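Local structure of putative Phosphate (Eubacterium rectale, 3DAO) at residues A[96-101]-A[216-221]; A[59-64]-A[81-86]; A[126-131]-A[165-170]. The protein is probably a phosphatase of the haloacid dehalogenase-like hydrolase family, acting on a phosphorylated substrate that remains unidentified. All coordinates share one frame; numbering follows the deposited sequence.

Interaction 1 of 3, residues A[96-101]-A[216-221]; sequences ILKTYP and LSYLID
Tyr218 carries most of this contact, lying with one ring face under the aliphatic start of Lys98. This is the tight part. The CB of Lys98 stands 3.9 Å from the centroid of the Tyr218 ring and only 15° off its normal, a CH-pi contact, while CG of Lys98 follows over the CD1 and CE1 side of the ring at 4.2 Å. The Tyr218 ring is brought there by its first torsion, which sets CG opposite the backbone N (chi1 166°) and points the side chain off the helix at the strand. Leu97 adds its CB near the phenol end, 4.0 Å from Tyr218 CE2. From the other end of the patch comes Tyr100, whose OH comes up to the CB of Tyr218 at 3.6 Å.

At the inner end of the patch Leu97 CD1 meets CD2 of the buried Leu219 at 4.0 Å, the two side chains crossing nearly at right angles. Only the outer chain of Lys98, beyond CG, is loose. It bends at chi2 (77°), passes CD over a face of the neighbouring Tyr100 ring, and then leads the ammonium group away from the helix; Lys98 is itself partly exposed.

Leu97 and Lys98 both face Val90, forming a classic beta bulge in strand 96-99, the outermost strand at this end of the eight-stranded sheet. Helix 212-222 packs over this margin: Tyr218 and Leu219 both rest on Val90 of strand 89-91, and Leu219 continues inward to Leu81 and Ile83 of strand 81-84.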
ATOM      1  N   ILE A  96      -9.162  -9.037 -10.081  1.00 25.75           N
ATOM      2  CA  ILE A  96      -7.806  -8.537 -10.010  1.00 24.37           C
ATOM      3  C   ILE A  96      -7.411  -8.228 -11.418  1.00 24.01           C
ATOM      4  O   ILE A  96      -7.603  -9.051 -12.311  1.00 25.12           O
ATOM      5  CB  ILE A  96      -6.863  -9.577  -9.323  1.00 25.87           C
ATOM      6  CG1 ILE A  96      -7.290  -9.736  -7.859  1.00 27.37           C
ATOM      7  CG2 ILE A  96      -5.406  -9.168  -9.449  1.00 22.46           C
ATOM      8  CD1 ILE A  96      -6.505 -10.735  -7.068  1.00 34.48           C
ATOM      9  N   LEU A  97      -6.900  -7.015 -11.632  1.00 21.23           N
ATOM     10  CA  LEU A  97      -6.476  -6.596 -12.945  1.00 19.73           C
ATOM     11  C   LEU A  97      -5.029  -6.901 -13.170  1.00 20.29           C
ATOM     12  O   LEU A  97      -4.617  -7.280 -14.256  1.00 21.43           O
ATOM     13  CB  LEU A  97      -6.698  -5.112 -13.160  1.00 19.49           C
ATOM     14  CG  LEU A  97      -8.178  -4.719 -13.084  1.00 19.92           C
ATOM     15  CD1 LEU A  97      -8.218  -3.239 -13.260  1.00 18.31           C
ATOM     16  CD2 LEU A  97      -9.057  -5.468 -14.108  1.00 21.71           C
ATOM     17  N   LYS A  98      -4.252  -6.681 -12.127  1.00 18.90           N
ATOM     18  CA  LYS A  98      -2.808  -6.811 -12.199  1.00 19.52           C
ATOM     19  C   LYS A  98      -2.209  -7.040 -10.832  1.00 19.01           C
ATOM     20  O   LYS A  98      -2.560  -6.345  -9.882  1.00 19.06           O
ATOM     21  CB  LYS A  98      -2.274  -5.495 -12.750  1.00 20.17           C
ATOM     22  CG  LYS A  98      -0.767  -5.318 -12.769  1.00 25.44           C
ATOM     23  CD  LYS A  98      -0.141  -6.052 -13.873  1.00 31.43           C
ATOM     24  CE  LYS A  98       1.282  -5.595 -14.065  1.00 32.31           C
ATOM     25  NZ  LYS A  98       2.008  -6.473 -15.003  1.00 33.22           N
ATOM     26  N   THR A  99      -1.305  -8.004 -10.742  1.00 19.78           N
ATOM     27  CA  THR A  99      -0.520  -8.216  -9.515  1.00 19.73           C
ATOM     28  C   THR A  99       0.959  -8.113  -9.863  1.00 19.24           C
ATOM     29  O   THR A  99       1.361  -8.296 -11.011  1.00 16.48           O
ATOM     30  CB  THR A  99      -0.812  -9.545  -8.839  1.00 22.68           C
ATOM     31  OG1 THR A  99      -0.304 -10.608  -9.635  1.00 27.76           O
ATOM     32  CG2 THR A  99      -2.301  -9.769  -8.675  1.00 21.50           C
ATOM     33  N   TYR A 100       1.759  -7.758  -8.883  1.00 16.66           N
ATOM     34  CA  TYR A 100       3.193  -7.640  -9.066  1.00 17.47           C
ATOM     35  C   TYR A 100       3.854  -8.632  -8.107  1.00 19.04           C
ATOM     36  O   TYR A 100       4.376  -8.271  -7.065  1.00 18.47           O
ATOM     37  CB  TYR A 100       3.671  -6.227  -8.801  1.00 17.62           C
ATOM     38  CG  TYR A 100       3.093  -5.184  -9.723  1.00 17.13           C
ATOM     39  CD1 TYR A 100       1.834  -4.626  -9.501  1.00 19.82           C
ATOM     40  CD2 TYR A 100       3.806  -4.752 -10.822  1.00 17.23           C
ATOM     41  CE1 TYR A 100       1.332  -3.639 -10.351  1.00 17.37           C
ATOM     42  CE2 TYR A 100       3.303  -3.781 -11.693  1.00 21.12           C
ATOM     43  CZ  TYR A 100       2.067  -3.237 -11.451  1.00 20.65           C
ATOM     44  OH  TYR A 100       1.580  -2.290 -12.314  1.00 20.58           O
ATOM     45  N   PRO A 101       3.762  -9.915  -8.438  1.00 19.66           N
ATOM     46  CA  PRO A 101       4.311 -10.868  -7.480  1.00 18.93           C
ATOM     47  C   PRO A 101       5.789 -11.086  -7.618  1.00 18.91           C
ATOM     48  O   PRO A 101       6.395 -10.695  -8.610  1.00 17.57           O
ATOM     49  CB  PRO A 101       3.581 -12.144  -7.821  1.00 19.19           C
ATOM     50  CG  PRO A 101       3.370 -12.063  -9.323  1.00 21.27           C
ATOM     51  CD  PRO A 101       3.162 -10.579  -9.608  1.00 20.67           C
ATOM     52  N   LEU A 216      -0.438   2.875 -10.231  1.00 14.58           N
ATOM     53  CA  LEU A 216      -1.364   3.916 -10.690  1.00 16.60           C
ATOM     54  C   LEU A 216      -1.194   4.154 -12.172  1.00 17.59           C
ATOM     55  O   LEU A 216      -2.154   4.339 -12.903  1.00 18.81           O
ATOM     56  CB  LEU A 216      -1.229   5.198  -9.867  1.00 16.73           C
ATOM     57  CG  LEU A 216      -2.294   6.260 -10.070  1.00 23.06           C
ATOM     58  CD1 LEU A 216      -3.651   5.664  -9.798  1.00 20.31           C
ATOM     59  CD2 LEU A 216      -2.027   7.506  -9.193  1.00 19.45           C
ATOM     60  N   SER A 217       0.048   4.102 -12.634  1.00 19.84           N
ATOM     61  CA  SER A 217       0.348   4.294 -14.053  1.00 21.87           C
ATOM     62  C   SER A 217      -0.305   3.219 -14.910  1.00 22.86           C
ATOM     63  O   SER A 217      -0.735   3.470 -16.035  1.00 23.19           O
ATOM     64  CB  SER A 217       1.858   4.288 -14.287  1.00 22.97           C
ATOM     65  OG  SER A 217       2.447   5.385 -13.643  1.00 28.62           O
ATOM     66  N   TYR A 218      -0.381   2.022 -14.346  1.00 22.89           N
ATOM     67  CA  TYR A 218      -1.027   0.893 -14.990  1.00 22.38           C
ATOM     68  C   TYR A 218      -2.485   1.228 -15.312  1.00 22.20           C
ATOM     69  O   TYR A 218      -2.984   0.984 -16.445  1.00 20.88           O
ATOM     70  CB  TYR A 218      -0.923  -0.387 -14.144  1.00 22.78           C
ATOM     71  CG  TYR A 218      -1.854  -1.444 -14.610  1.00 21.06           C
ATOM     72  CD1 TYR A 218      -1.482  -2.331 -15.620  1.00 26.79           C
ATOM     73  CD2 TYR A 218      -3.152  -1.525 -14.117  1.00 23.34           C
ATOM     74  CE1 TYR A 218      -2.367  -3.276 -16.069  1.00 25.68           C
ATOM     75  CE2 TYR A 218      -4.030  -2.454 -14.565  1.00 25.78           C
ATOM     76  CZ  TYR A 218      -3.643  -3.326 -15.554  1.00 23.92           C
ATOM     77  OH  TYR A 218      -4.549  -4.243 -15.985  1.00 33.14           O
ATOM     78  N   LEU A 219      -3.155   1.817 -14.316  1.00 20.79           N
ATOM     79  CA  LEU A 219      -4.546   2.225 -14.465  1.00 20.67           C
ATOM     80  C   LEU A 219      -4.696   3.390 -15.424  1.00 20.51           C
ATOM     81  O   LEU A 219      -5.612   3.393 -16.256  1.00 21.86           O
ATOM     82  CB  LEU A 219      -5.211   2.581 -13.137  1.00 20.17           C
ATOM     83  CG  LEU A 219      -5.649   1.422 -12.256  1.00 20.67           C
ATOM     84  CD1 LEU A 219      -6.257   1.933 -10.921  1.00 18.75           C
ATOM     85  CD2 LEU A 219      -6.612   0.463 -13.028  1.00 19.29           C
ATOM     86  N   ILE A 220      -3.807   4.370 -15.299  1.00 20.36           N
ATOM     87  CA  ILE A 220      -3.872   5.556 -16.143  1.00 22.40           C
ATOM     88  C   ILE A 220      -3.807   5.127 -17.600  1.00 24.95           C
ATOM     89  O   ILE A 220      -4.618   5.560 -18.432  1.00 26.76           O
ATOM     90  CB  ILE A 220      -2.770   6.562 -15.839  1.00 21.60           C
ATOM     91  CG1 ILE A 220      -3.050   7.241 -14.490  1.00 19.66           C
ATOM     92  CG2 ILE A 220      -2.726   7.617 -16.940  1.00 26.53           C
ATOM     93  CD1 ILE A 220      -1.831   7.940 -13.869  1.00 18.35           C
ATOM     94  N   ASP A 221      -2.884   4.213 -17.873  1.00 25.88           N
ATOM     95  CA  ASP A 221      -2.692   3.695 -19.222  1.00 27.49           C
ATOM     96  C   ASP A 221      -3.895   2.912 -19.646  1.00 27.52           C
ATOM     97  O   ASP A 221      -4.326   3.017 -20.774  1.00 27.98           O
ATOM     98  CB  ASP A 221      -1.501   2.766 -19.323  1.00 27.58           C
ATOM     99  CG  ASP A 221      -1.444   2.051 -20.668  1.00 37.41           C
ATOM    100  OD1 ASP A 221      -1.057   2.727 -21.658  1.00 41.82           O
ATOM    101  OD2 ASP A 221      -1.788   0.832 -20.734  1.00 34.11           O
TER

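Interaction 2 of 3, residues A[59-64]-A[81-86]; sequences VVCSGR and LYITDG
Two parallel neighbours of the central sheet meet here, strands 57-61 and 81-84, joined through helix 66-72 as a beta-alpha-beta crossover. Val60 is gripped on both its polar backbone atoms: its N donates to Leu81 O at 2.9 Å, and its O receives Ile83 N at 2.7 Å, nearly straight at 171°. Ser62 N then continues the pairing to Ile83 O at 3.1 Å.

On one face of the pair Ile83 fills the space between two side chains of the other strand. Its CD1 touches Val59 CG1 at 3.7 Å, and its CG2 lies 3.9 Å from Cys61 SG; with CG1 of Ile83 set opposite the carbonyl carbon (chi1 -67°), both branches find a partner. Ala215 and Leu216 of helix 212-222 cover Ile83 there. Val60 and Tyr82 share the other face, beneath helix 66-72, where Tyr82 packs against Phe66 and Phe70 and bonds through OH to Lys77 O.

Past the strands the two following loops stay tied. Arg64 O takes Asp85 N at 2.8 Å from well above its carbonyl plane. Gly86, with phi 74°, takes a backbone turn that suits a residue without a side chain and presents its N to Ser62 O at 2.9 Å. Ser62 OG accepts Arg64 N at 2.9 Å, an ST turn that fixes the hydroxyl against its own backbone. The Arg64 guanidinium leaves the contact to form a salt bridge with Asp29, in a DxDxT sequence that fits the family's first motif. Ser62, just past strand 57-61, sits where the second motif, a serine or threonine, is expected in the Rossmann-like core of haloacid dehalogenase-type hydrolases, whose active site lies at the C-terminal ends of these parallel strands.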
ATOM      1  N   VAL A  59      -9.876   6.123  -7.430  1.00 16.68           N
ATOM      2  CA  VAL A  59      -8.963   5.052  -7.039  1.00 14.58           C
ATOM      3  C   VAL A  59      -8.482   5.222  -5.608  1.00 15.68           C
ATOM      4  O   VAL A  59      -7.935   6.266  -5.236  1.00 16.77           O
ATOM      5  CB  VAL A  59      -7.704   5.014  -7.947  1.00 14.74           C
ATOM      6  CG1 VAL A  59      -6.781   3.807  -7.592  1.00 15.68           C
ATOM      7  CG2 VAL A  59      -8.020   5.076  -9.512  1.00 12.89           C
ATOM      8  N   VAL A  60      -8.733   4.193  -4.819  1.00 15.21           N
ATOM      9  CA  VAL A  60      -8.187   4.084  -3.462  1.00 16.78           C
ATOM     10  C   VAL A  60      -6.820   3.424  -3.658  1.00 17.32           C
ATOM     11  O   VAL A  60      -6.734   2.326  -4.207  1.00 16.55           O
ATOM     12  CB  VAL A  60      -9.070   3.211  -2.554  1.00 19.97           C
ATOM     13  CG1 VAL A  60      -8.489   3.169  -1.203  1.00 23.02           C
ATOM     14  CG2 VAL A  60     -10.505   3.744  -2.490  1.00 23.91           C
ATOM     15  N   CYS A  61      -5.775   4.108  -3.207  1.00 17.87           N
ATOM     16  CA  CYS A  61      -4.358   3.740  -3.459  1.00 17.88           C
ATOM     17  C   CYS A  61      -3.565   3.806  -2.171  1.00 19.32           C
ATOM     18  O   CYS A  61      -3.155   4.889  -1.726  1.00 19.41           O
ATOM     19  CB  CYS A  61      -3.807   4.714  -4.491  1.00 17.90           C
ATOM     20  SG  CYS A  61      -2.118   4.320  -5.028  1.00 21.73           S
ATOM     21  N   SER A  62      -3.366   2.633  -1.579  1.00 17.27           N
ATOM     22  CA  SER A  62      -2.855   2.514  -0.224  1.00 17.86           C
ATOM     23  C   SER A  62      -1.992   1.321   0.112  1.00 18.71           C
ATOM     24  O   SER A  62      -1.844   0.341  -0.634  1.00 17.91           O
ATOM     25  CB  SER A  62      -4.113   2.459   0.668  1.00 18.91           C
ATOM     26  OG  SER A  62      -3.871   2.320   2.050  1.00 21.76           O
ATOM     27  N   GLY A  63      -1.406   1.445   1.287  1.00 17.88           N
ATOM     28  CA  GLY A  63      -0.619   0.368   1.870  1.00 16.37           C
ATOM     29  C   GLY A  63      -1.524  -0.719   2.391  1.00 17.74           C
ATOM     30  O   GLY A  63      -1.113  -1.829   2.656  1.00 16.15           O
ATOM     31  N   ARG A  64      -2.801  -0.376   2.542  1.00 18.34           N
ATOM     32  CA  ARG A  64      -3.752  -1.310   3.137  1.00 18.72           C
ATOM     33  C   ARG A  64      -4.077  -2.486   2.249  1.00 18.81           C
ATOM     34  O   ARG A  64      -3.941  -2.414   1.028  1.00 17.57           O
ATOM     35  CB  ARG A  64      -5.084  -0.600   3.481  1.00 19.16           C
ATOM     36  CG  ARG A  64      -5.077   0.428   4.566  1.00 20.04           C
ATOM     37  CD  ARG A  64      -6.536   0.690   4.989  1.00 20.71           C
ATOM     38  NE  ARG A  64      -6.605   1.738   6.009  1.00 18.73           N
ATOM     39  CZ  ARG A  64      -7.645   1.937   6.788  1.00 17.98           C
ATOM     40  NH1 ARG A  64      -8.692   1.144   6.676  1.00 19.44           N
ATOM     41  NH2 ARG A  64      -7.611   2.899   7.689  1.00 20.03           N
ATOM     42  N   LEU A  81     -11.999   1.778  -7.889  1.00 16.83           N
ATOM     43  CA  LEU A  81     -10.815   0.968  -8.254  1.00 17.22           C
ATOM     44  C   LEU A  81      -9.878   0.963  -7.059  1.00 14.81           C
ATOM     45  O   LEU A  81      -9.837   1.903  -6.262  1.00 16.36           O
ATOM     46  CB  LEU A  81     -10.119   1.488  -9.481  1.00 17.91           C
ATOM     47  CG  LEU A  81     -10.883   1.270 -10.789  1.00 21.69           C
ATOM     48  CD1 LEU A  81     -10.133   1.955 -11.910  1.00 24.00           C
ATOM     49  CD2 LEU A  81     -11.064  -0.201 -11.070  1.00 26.11           C
ATOM     50  N   TYR A  82      -9.176  -0.150  -6.903  1.00 14.70           N
ATOM     51  CA  TYR A  82      -8.336  -0.386  -5.727  1.00 13.25           C
ATOM     52  C   TYR A  82      -6.909  -0.758  -6.044  1.00 15.45           C
ATOM     53  O   TYR A  82      -6.635  -1.658  -6.835  1.00 16.07           O
ATOM     54  CB  TYR A  82      -8.922  -1.546  -4.906  1.00 14.81           C
ATOM     55  CG  TYR A  82     -10.338  -1.306  -4.452  1.00 12.23           C
ATOM     56  CD1 TYR A  82     -11.406  -1.572  -5.284  1.00 13.85           C
ATOM     57  CD2 TYR A  82     -10.609  -0.812  -3.189  1.00 12.48           C
ATOM     58  CE1 TYR A  82     -12.694  -1.336  -4.874  1.00 13.81           C
ATOM     59  CE2 TYR A  82     -11.912  -0.568  -2.774  1.00 16.72           C
ATOM     60  CZ  TYR A  82     -12.944  -0.824  -3.612  1.00 14.19           C
ATOM     61  OH  TYR A  82     -14.247  -0.566  -3.174  1.00 15.85           O
ATOM     62  N   ILE A  83      -6.011  -0.015  -5.413  1.00 14.44           N
ATOM     63  CA  ILE A  83      -4.583  -0.314  -5.426  1.00 13.98           C
ATOM     64  C   ILE A  83      -4.263  -0.634  -3.963  1.00 14.78           C
ATOM     65  O   ILE A  83      -4.507   0.170  -3.056  1.00 15.06           O
ATOM     66  CB  ILE A  83      -3.723   0.810  -6.020  1.00 14.83           C
ATOM     67  CG1 ILE A  83      -4.007   0.972  -7.520  1.00 14.16           C
ATOM     68  CG2 ILE A  83      -2.206   0.496  -5.780  1.00 17.85           C
ATOM     69  CD1 ILE A  83      -3.438   2.241  -8.134  1.00 16.09           C
ATOM     70  N   THR A  84      -3.745  -1.841  -3.735  1.00 14.07           N
ATOM     71  CA  THR A  84      -3.561  -2.336  -2.385  1.00 15.41           C
ATOM     72  C   THR A  84      -2.127  -2.724  -2.112  1.00 17.19           C
ATOM     73  O   THR A  84      -1.306  -2.855  -3.019  1.00 18.68           O
ATOM     74  CB  THR A  84      -4.438  -3.615  -2.133  1.00 16.70           C
ATOM     75  OG1 THR A  84      -3.821  -4.792  -2.692  1.00 17.59           O
ATOM     76  CG2 THR A  84      -5.870  -3.460  -2.710  1.00 16.46           C
ATOM     77  N   ASP A  85      -1.844  -2.877  -0.832  1.00 16.41           N
ATOM     78  CA  ASP A  85      -0.544  -3.444  -0.405  1.00 17.14           C
ATOM     79  C   ASP A  85       0.627  -2.694  -0.981  1.00 16.06           C
ATOM     80  O   ASP A  85       1.657  -3.297  -1.378  1.00 18.83           O
ATOM     81  CB  ASP A  85      -0.452  -4.935  -0.753  1.00 17.24           C
ATOM     82  CG  ASP A  85      -1.426  -5.787   0.030  1.00 20.63           C
ATOM     83  OD1 ASP A  85      -2.571  -5.938  -0.422  1.00 22.01           O
ATOM     84  OD2 ASP A  85      -1.038  -6.310   1.105  1.00 20.25           O
ATOM     85  N   GLY A  86       0.430  -1.391  -1.076  1.00 15.62           N
ATOM     86  CA  GLY A  86       1.449  -0.451  -1.514  1.00 17.55           C
ATOM     87  C   GLY A  86       1.747  -0.483  -2.994  1.00 18.81           C
ATOM     88  O   GLY A  86       2.803  -0.028  -3.438  1.00 22.07           O
TER

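Interaction 3 of 3, residues A[126-131]-A[165-170]; sequences ATPDFC and DIIKFT
The Asp165 carboxylate lies broadside to Thr127, whose CB and CG2 both stand over one of its faces, CG2 3.6 Å from OD1 and CB 3.6 Å from OD2. Arg163 salt-bridges OD2. The other flat group is the Phe130 ring: the OG1 of Thr127 sits over one face, offset toward the rim, while Arg153 makes a cation-pi contact with the ring and Phe132 meets it edge-to-face.

Thr127 OG1 is held by several partners at once. It accepts Asp129 N and Phe130 N, an ST turn and ST motif together, and gives its proton to a water at 2.6 Å. That water donates to Asp129 OD2 and Asp165 OD2, bridging two acids whose OD2 atoms stay 5.0 Å apart and probably easing their repulsion. A valine in place of Thr127 would probably leave the turn's two backbone N-H groups without their acceptor and the water without its donor, freeing Asp129 to swing.

Next door, Ala126 pairs with strand 168-172 through a classic beta bulge. Its N donates to Lys168 O at 2.8 Å, almost straight at 174°, and its O takes Ile167 N at 2.8 Å plus a weak bond from Lys168 N at 3.4 Å. Ile167 turns CG1 between its backbone N and carbonyl carbon (chi1 61°), which carries CD1 to within 3.8 Å of Pro128 N.

This turn links strands 122-126 and 131-133 of the six-stranded sheet, a sheet separate from the eight-stranded one, consistent with the inserted cap domain of this family. Ile166 packs on Trp107 of helix 104-117, while Pro128 and Ile167 lean across to Val89 of strand 89-91 in the other sheet.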
ATOM      1  N   ALA A 126       3.637 -12.863   2.334  1.00 16.36           N
ATOM      2  CA  ALA A 126       2.234 -12.455   2.163  1.00 17.06           C
ATOM      3  C   ALA A 126       1.711 -12.581   0.749  1.00 16.63           C
ATOM      4  O   ALA A 126       2.418 -12.360  -0.203  1.00 14.98           O
ATOM      5  CB  ALA A 126       2.038 -11.011   2.640  1.00 18.70           C
ATOM      6  N   THR A 127       0.438 -12.952   0.671  1.00 17.32           N
ATOM      7  CA  THR A 127      -0.321 -12.950  -0.582  1.00 17.31           C
ATOM      8  C   THR A 127      -1.369 -11.825  -0.424  1.00 17.98           C
ATOM      9  O   THR A 127      -1.441 -11.177   0.630  1.00 18.79           O
ATOM     10  CB  THR A 127      -1.031 -14.288  -0.850  1.00 17.79           C
ATOM     11  OG1 THR A 127      -2.245 -14.353  -0.093  1.00 17.75           O
ATOM     12  CG2 THR A 127      -0.116 -15.442  -0.468  1.00 20.48           C
ATOM     13  N   PRO A 128      -2.185 -11.575  -1.456  1.00 17.13           N
ATOM     14  CA  PRO A 128      -3.174 -10.519  -1.297  1.00 18.15           C
ATOM     15  C   PRO A 128      -4.231 -10.830  -0.260  1.00 19.48           C
ATOM     16  O   PRO A 128      -4.858  -9.920   0.289  1.00 22.42           O
ATOM     17  CB  PRO A 128      -3.818 -10.415  -2.683  1.00 18.35           C
ATOM     18  CG  PRO A 128      -2.820 -10.975  -3.635  1.00 17.22           C
ATOM     19  CD  PRO A 128      -2.015 -11.994  -2.851  1.00 18.11           C
ATOM     20  N   ASP A 129      -4.380 -12.104   0.058  1.00 18.92           N
ATOM     21  CA  ASP A 129      -5.442 -12.554   0.939  1.00 20.16           C
ATOM     22  C   ASP A 129      -5.026 -12.931   2.362  1.00 21.37           C
ATOM     23  O   ASP A 129      -5.812 -12.840   3.307  1.00 20.83           O
ATOM     24  CB  ASP A 129      -6.100 -13.772   0.306  1.00 20.85           C
ATOM     25  CG  ASP A 129      -6.644 -13.465  -1.043  1.00 28.07           C
ATOM     26  OD1 ASP A 129      -7.386 -12.472  -1.127  1.00 28.70           O
ATOM     27  OD2 ASP A 129      -6.319 -14.189  -2.014  1.00 37.81           O
ATOM     28  N   PHE A 130      -3.821 -13.436   2.496  1.00 19.13           N
ATOM     29  CA  PHE A 130      -3.344 -13.822   3.806  1.00 20.96           C
ATOM     30  C   PHE A 130      -1.846 -13.796   3.855  1.00 19.74           C
ATOM     31  O   PHE A 130      -1.172 -13.585   2.849  1.00 19.88           O
ATOM     32  CB  PHE A 130      -3.881 -15.197   4.207  1.00 23.56           C
ATOM     33  CG  PHE A 130      -3.943 -16.165   3.076  1.00 23.95           C
ATOM     34  CD1 PHE A 130      -2.796 -16.729   2.586  1.00 33.89           C
ATOM     35  CD2 PHE A 130      -5.144 -16.466   2.478  1.00 33.53           C
ATOM     36  CE1 PHE A 130      -2.853 -17.595   1.533  1.00 29.95           C
ATOM     37  CE2 PHE A 130      -5.202 -17.318   1.423  1.00 31.99           C
ATOM     38  CZ  PHE A 130      -4.062 -17.877   0.946  1.00 34.24           C
ATOM     39  N   CYS A 131      -1.372 -14.010   5.064  1.00 18.75           N
ATOM     40  CA  CYS A 131       0.055 -13.959   5.364  1.00 18.63           C
ATOM     41  C   CYS A 131       0.528 -15.218   6.047  1.00 19.70           C
ATOM     42  O   CYS A 131      -0.001 -15.625   7.092  1.00 18.77           O
ATOM     43  CB  CYS A 131       0.344 -12.764   6.240  1.00 18.23           C
ATOM     44  SG  CYS A 131       2.154 -12.480   6.437  1.00 23.29           S
ATOM     45  N   ASP A 165       1.509 -16.010  -6.039  1.00 21.40           N
ATOM     46  CA  ASP A 165       0.991 -14.742  -5.530  1.00 19.79           C
ATOM     47  C   ASP A 165       1.643 -14.190  -4.271  1.00 17.50           C
ATOM     48  O   ASP A 165       0.967 -13.565  -3.480  1.00 17.54           O
ATOM     49  CB  ASP A 165      -0.509 -14.863  -5.291  1.00 19.83           C
ATOM     50  CG  ASP A 165      -0.879 -15.919  -4.265  1.00 21.36           C
ATOM     51  OD1 ASP A 165       0.001 -16.680  -3.811  1.00 23.84           O
ATOM     52  OD2 ASP A 165      -2.077 -15.993  -3.890  1.00 27.40           O
ATOM     53  N   ILE A 166       2.927 -14.475  -4.083  1.00 17.12           N
ATOM     54  CA  ILE A 166       3.686 -13.859  -2.976  1.00 16.69           C
ATOM     55  C   ILE A 166       4.011 -12.436  -3.403  1.00 15.97           C
ATOM     56  O   ILE A 166       4.776 -12.177  -4.352  1.00 15.88           O
ATOM     57  CB  ILE A 166       4.953 -14.666  -2.579  1.00 17.97           C
ATOM     58  CG1 ILE A 166       4.559 -16.083  -2.125  1.00 23.06           C
ATOM     59  CG2 ILE A 166       5.695 -13.940  -1.500  1.00 14.70           C
ATOM     60  CD1 ILE A 166       3.573 -16.155  -1.030  1.00 20.72           C
ATOM     61  N   ILE A 167       3.401 -11.492  -2.685  1.00 13.51           N
ATOM     62  CA  ILE A 167       3.538 -10.081  -2.979  1.00 15.17           C
ATOM     63  C   ILE A 167       4.446  -9.339  -2.023  1.00 13.84           C
ATOM     64  O   ILE A 167       4.912  -8.232  -2.314  1.00 15.58           O
ATOM     65  CB  ILE A 167       2.143  -9.345  -3.096  1.00 15.15           C
ATOM     66  CG1 ILE A 167       1.351  -9.437  -1.788  1.00 15.79           C
ATOM     67  CG2 ILE A 167       1.385  -9.818  -4.385  1.00 15.67           C
ATOM     68  CD1 ILE A 167       0.116  -8.516  -1.761  1.00 19.48           C
ATOM     69  N   LYS A 168       4.783  -9.993  -0.914  1.00 14.14           N
ATOM     70  CA  LYS A 168       5.681  -9.357   0.072  1.00 14.33           C
ATOM     71  C   LYS A 168       6.378 -10.408   0.924  1.00 13.90           C
ATOM     72  O   LYS A 168       5.783 -11.395   1.290  1.00 13.20           O
ATOM     73  CB  LYS A 168       4.906  -8.430   0.999  1.00 16.32           C
ATOM     74  CG  LYS A 168       5.794  -7.740   2.075  1.00 18.32           C
ATOM     75  CD  LYS A 168       5.023  -6.731   2.890  1.00 18.31           C
ATOM     76  CE  LYS A 168       3.961  -7.386   3.764  1.00 24.75           C
ATOM     77  NZ  LYS A 168       3.271  -6.338   4.613  1.00 23.90           N
ATOM     78  N   PHE A 169       7.659 -10.166   1.157  1.00 15.04           N
ATOM     79  CA  PHE A 169       8.461 -10.964   2.071  1.00 13.83           C
ATOM     80  C   PHE A 169       8.964  -9.967   3.105  1.00 13.69           C
ATOM     81  O   PHE A 169       9.549  -8.935   2.767  1.00 13.05           O
ATOM     82  CB  PHE A 169       9.621 -11.660   1.377  1.00 14.39           C
ATOM     83  CG  PHE A 169      10.553 -12.379   2.349  1.00 14.83           C
ATOM     84  CD1 PHE A 169      10.358 -13.686   2.667  1.00 15.85           C
ATOM     85  CD2 PHE A 169      11.615 -11.715   2.922  1.00 14.18           C
ATOM     86  CE1 PHE A 169      11.185 -14.341   3.568  1.00 14.43           C
ATOM     87  CE2 PHE A 169      12.461 -12.378   3.807  1.00 11.35           C
ATOM     88  CZ  PHE A 169      12.231 -13.696   4.114  1.00 11.09           C
ATOM     89  N   THR A 170       8.714 -10.290   4.362  1.00 12.44           N
ATOM     90  CA  THR A 170       9.038  -9.416   5.460  1.00 12.04           C
ATOM     91  C   THR A 170       9.896 -10.073   6.527  1.00 10.52           C
ATOM     92  O   THR A 170       9.617 -11.190   6.976  1.00 11.55           O
ATOM     93  CB  THR A 170       7.728  -8.958   6.140  1.00 12.31           C
ATOM     94  OG1 THR A 170       6.971  -8.152   5.208  1.00 17.05           O
ATOM     95  CG2 THR A 170       7.996  -8.128   7.411  1.00 17.44           C
TER
HETATM   96  O   HOH W   1      -3.900 -15.350  -1.826  1.00 30.00           O

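Interactions 1 and 2 both involve the eight-stranded sheet, interaction 2 within it and interaction 1 between its outermost strand and a covering helix. Leu219 joins them: besides meeting Leu97, it packs on Val59, Leu81 and Ile83. Interaction 2 lies nearest the centre of the chain and combines backbone pairing with buried aliphatic packing, whereas interaction 1 is a surface contact made by side chains. Interaction 3, partly buried, sits in the second sheet and alone of the three has polar side chains joined through a water, between Thr127 and two acids. It is nested within the loop that interaction 1 closes. Asp85 touching Ile167, and Pro101 touching Ile166, bring interactions 2 and 1 against it.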